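Local coordinates for putative heme binding protein (Tannerella forsythia, PDB 6EU8) that probably binds heme as a member of the HmuY-like family of bacterial lipoproteins, with heme-binding properties that differ from those of Porphyromonas gingivalis HmuY, at residues 12-17 against 188-193. Residues are numbered along the deposited sequence; the frame is centred on the assembly and turned at random.
Sequences KKSKTI and SFNYEF
Tyr191, Lys15 and Phe189 bury the largest areas in this junction, in which strand 12-17 runs antiparallel beside strand 188-193. Backbone bonds pair Lys13 with Tyr191 and Lys15 with Phe189 in both directions; Tyr191 N to Lys13 O, at 2.9 Å, is nearly straight (165° at the hydrogen). The side chains of these two hydrogen-bonded pairs share one face of the sheet. There the Tyr191 ring, its CG set between backbone N and carbonyl carbon (chi1 66°), leans across to the neighbouring strand: CA of Lys13 lies over one ring face, and Lys13 CB comes 3.7 Å from Tyr191 OH. Lys15 touches both aromatics. Its CB rests on the Phe189 ring in a CH-pi contact, 4.1 Å from the centroid, while its CG meets the Tyr191 edge near the ring plane, 4.1 Å from CE1. Bends at chi2 (-70°) and chi3 then carry the ammonium away to the carbonyl of Gly33, and the Tyr191 hydroxyl likewise bonds to the carbonyl of Leu30. Ile17 CG1 approaches Phe189 CE1 obliquely, and both side chains reach Ile73 of strand 71-74. The other face is polar. Ser14 OG donates a short bond, 2.5 Å, to Asn190 OD1, from above the carbonyl plane, and Thr16 OG1 and Ser188 OG share a hydrogen bond of 2.8 Å. The extended Lys12 chain crosses Glu192, but NZ stays 4.0 Å from OE2, beyond a salt bridge. The contact thus joins the N-terminal strand to the near-C-terminal one in the large antiparallel sheet, where strand 169-178 flanks 184-194 on its other edge. Its chemistry is two-sided: side-chain hydrogen bonds of hydroxyls and one carboxamide bridge the strands on one face, while on the other aliphatic lysine stems pack against buried rings and the polar ends of Lys15 and Tyr191 are tied to loop carbonyls.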
loop_
_atom_site.group_PDB
_atom_site.type_symbol
_atom_site.label_atom_id
_atom_site.label_comp_id
_atom_site.label_asym_id
_atom_site.label_seq_id
_atom_site.Cartn_x
_atom_site.Cartn_y
_atom_site.Cartn_z
ATOM N N LYS A 12 -19.470 -1.745 2.488
ATOM C CA LYS A 12 -19.211 -0.512 1.733
ATOM C C LYS A 12 -18.777 0.553 2.723
ATOM O O LYS A 12 -19.563 0.968 3.578
ATOM C CB LYS A 12 -20.465 -0.071 0.975
ATOM C CG LYS A 12 -21.019 -1.115 0.030
ATOM C CD LYS A 12 -22.137 -0.549 -0.839
ATOM C CE LYS A 12 -22.741 -1.616 -1.737
ATOM N NZ LYS A 12 -23.854 -1.075 -2.565
ATOM N N LYS A 13 -17.512 0.984 2.647
ATOM C CA LYS A 13 -16.933 1.882 3.647
ATOM C C LYS A 13 -15.869 2.773 3.000
ATOM O O LYS A 13 -15.459 2.538 1.850
ATOM C CB LYS A 13 -16.274 1.112 4.805
ATOM C CG LYS A 13 -17.162 0.172 5.608
ATOM C CD LYS A 13 -18.111 0.951 6.515
ATOM C CE LYS A 13 -19.050 0.031 7.292
ATOM N NZ LYS A 13 -18.322 -0.778 8.310
ATOM N N SER A 14 -15.460 3.779 3.770
ATOM C CA SER A 14 -14.334 4.669 3.442
ATOM C C SER A 14 -13.310 4.547 4.555
ATOM O O SER A 14 -13.674 4.282 5.691
ATOM C CB SER A 14 -14.804 6.118 3.323
ATOM O OG SER A 14 -15.752 6.287 2.277
ATOM N N LYS A 15 -12.026 4.747 4.235
ATOM C CA LYS A 15 -10.958 4.747 5.233
ATOM C C LYS A 15 -9.945 5.841 4.970
ATOM O O LYS A 15 -9.713 6.189 3.816
ATOM C CB LYS A 15 -10.172 3.438 5.188
ATOM C CG LYS A 15 -10.783 2.284 5.936
ATOM C CD LYS A 15 -10.709 2.536 7.424
ATOM C CE LYS A 15 -10.551 1.252 8.190
ATOM N NZ LYS A 15 -10.813 1.577 9.615
ATOM N N THR A 16 -9.330 6.324 6.041
ATOM C CA THR A 16 -8.207 7.261 5.957
ATOM C C THR A 16 -7.050 6.687 6.772
ATOM O O THR A 16 -7.201 6.416 7.966
ATOM C CB THR A 16 -8.598 8.661 6.457
ATOM O OG1 THR A 16 -9.629 9.179 5.597
ATOM C CG2 THR A 16 -7.391 9.594 6.437
ATOM N N ILE A 17 -5.908 6.468 6.107
ATOM C CA ILE A 17 -4.722 5.840 6.710
ATOM C C ILE A 17 -3.549 6.835 6.802
ATOM O O ILE A 17 -3.137 7.431 5.804
ATOM C CB ILE A 17 -4.256 4.586 5.902
ATOM C CG1 ILE A 17 -5.390 3.566 5.722
ATOM C CG2 ILE A 17 -2.997 3.965 6.513
ATOM C CD1 ILE A 17 -5.916 2.955 7.007
ATOM N N SER A 188 -6.564 8.149 1.575
ATOM C CA SER A 188 -8.032 7.870 1.718
ATOM C C SER A 188 -8.576 7.110 0.518
ATOM O O SER A 188 -8.163 7.367 -0.614
ATOM C CB SER A 188 -8.825 9.173 1.925
ATOM O OG SER A 188 -8.457 9.836 3.110
ATOM N N PHE A 189 -9.494 6.145 0.763
ATOM C CA PHE A 189 -10.145 5.413 -0.306
ATOM C C PHE A 189 -11.538 4.974 0.113
ATOM O O PHE A 189 -11.797 4.794 1.307
ATOM C CB PHE A 189 -9.310 4.167 -0.719
ATOM C CG PHE A 189 -8.859 3.313 0.443
ATOM C CD1 PHE A 189 -7.715 3.614 1.150
ATOM C CD2 PHE A 189 -9.607 2.196 0.840
ATOM C CE1 PHE A 189 -7.316 2.836 2.249
ATOM C CE2 PHE A 189 -9.208 1.409 1.917
ATOM C CZ PHE A 189 -8.063 1.720 2.619
ATOM N N ASN A 190 -12.396 4.823 -0.885
ATOM C CA ASN A 190 -13.704 4.186 -0.728
ATOM C C ASN A 190 -13.565 2.761 -1.237
ATOM O O ASN A 190 -12.782 2.497 -2.149
ATOM C CB ASN A 190 -14.754 4.951 -1.552
ATOM C CG ASN A 190 -14.937 6.390 -1.089
ATOM O OD1 ASN A 190 -14.657 6.734 0.054
ATOM N ND2 ASN A 190 -15.426 7.234 -2.002
ATOM N N TYR A 191 -14.300 1.804 -0.650
ATOM C CA TYR A 191 -14.289 0.443 -1.169
ATOM C C TYR A 191 -15.627 -0.313 -1.025
ATOM O O TYR A 191 -16.449 0.064 -0.203
ATOM C CB TYR A 191 -13.143 -0.392 -0.537
ATOM C CG TYR A 191 -13.271 -0.648 0.926
ATOM C CD1 TYR A 191 -12.790 0.248 1.869
ATOM C CD2 TYR A 191 -13.890 -1.819 1.394
ATOM C CE1 TYR A 191 -12.888 -0.016 3.236
ATOM C CE2 TYR A 191 -14.002 -2.069 2.729
ATOM C CZ TYR A 191 -13.498 -1.194 3.643
ATOM O OH TYR A 191 -13.609 -1.465 4.980
ATOM N N GLU A 192 -15.775 -1.359 -1.814
ATOM C CA GLU A 192 -16.893 -2.326 -1.696
ATOM C C GLU A 192 -16.268 -3.740 -1.646
ATOM O O GLU A 192 -15.742 -4.225 -2.646
ATOM C CB GLU A 192 -17.896 -2.157 -2.859
ATOM C CG GLU A 192 -18.477 -0.748 -2.945
ATOM C CD GLU A 192 -19.689 -0.609 -3.871
ATOM O OE1 GLU A 192 -19.961 -1.517 -4.672
ATOM O OE2 GLU A 192 -20.361 0.455 -3.793
ATOM N N PHE A 193 -16.327 -4.371 -0.473
ATOM C CA PHE A 193 -15.692 -5.688 -0.200
ATOM C C PHE A 193 -16.760 -6.787 -0.187
ATOM O O PHE A 193 -17.734 -6.629 0.528
ATOM C CB PHE A 193 -15.003 -5.634 1.169
ATOM C CG PHE A 193 -14.371 -6.931 1.614
ATOM C CD1 PHE A 193 -13.064 -7.258 1.270
ATOM C CD2 PHE A 193 -15.076 -7.809 2.421
ATOM C CE1 PHE A 193 -12.477 -8.443 1.687
ATOM C CE2 PHE A 193 -14.497 -8.988 2.848
ATOM C CZ PHE A 193 -13.202 -9.319 2.476
#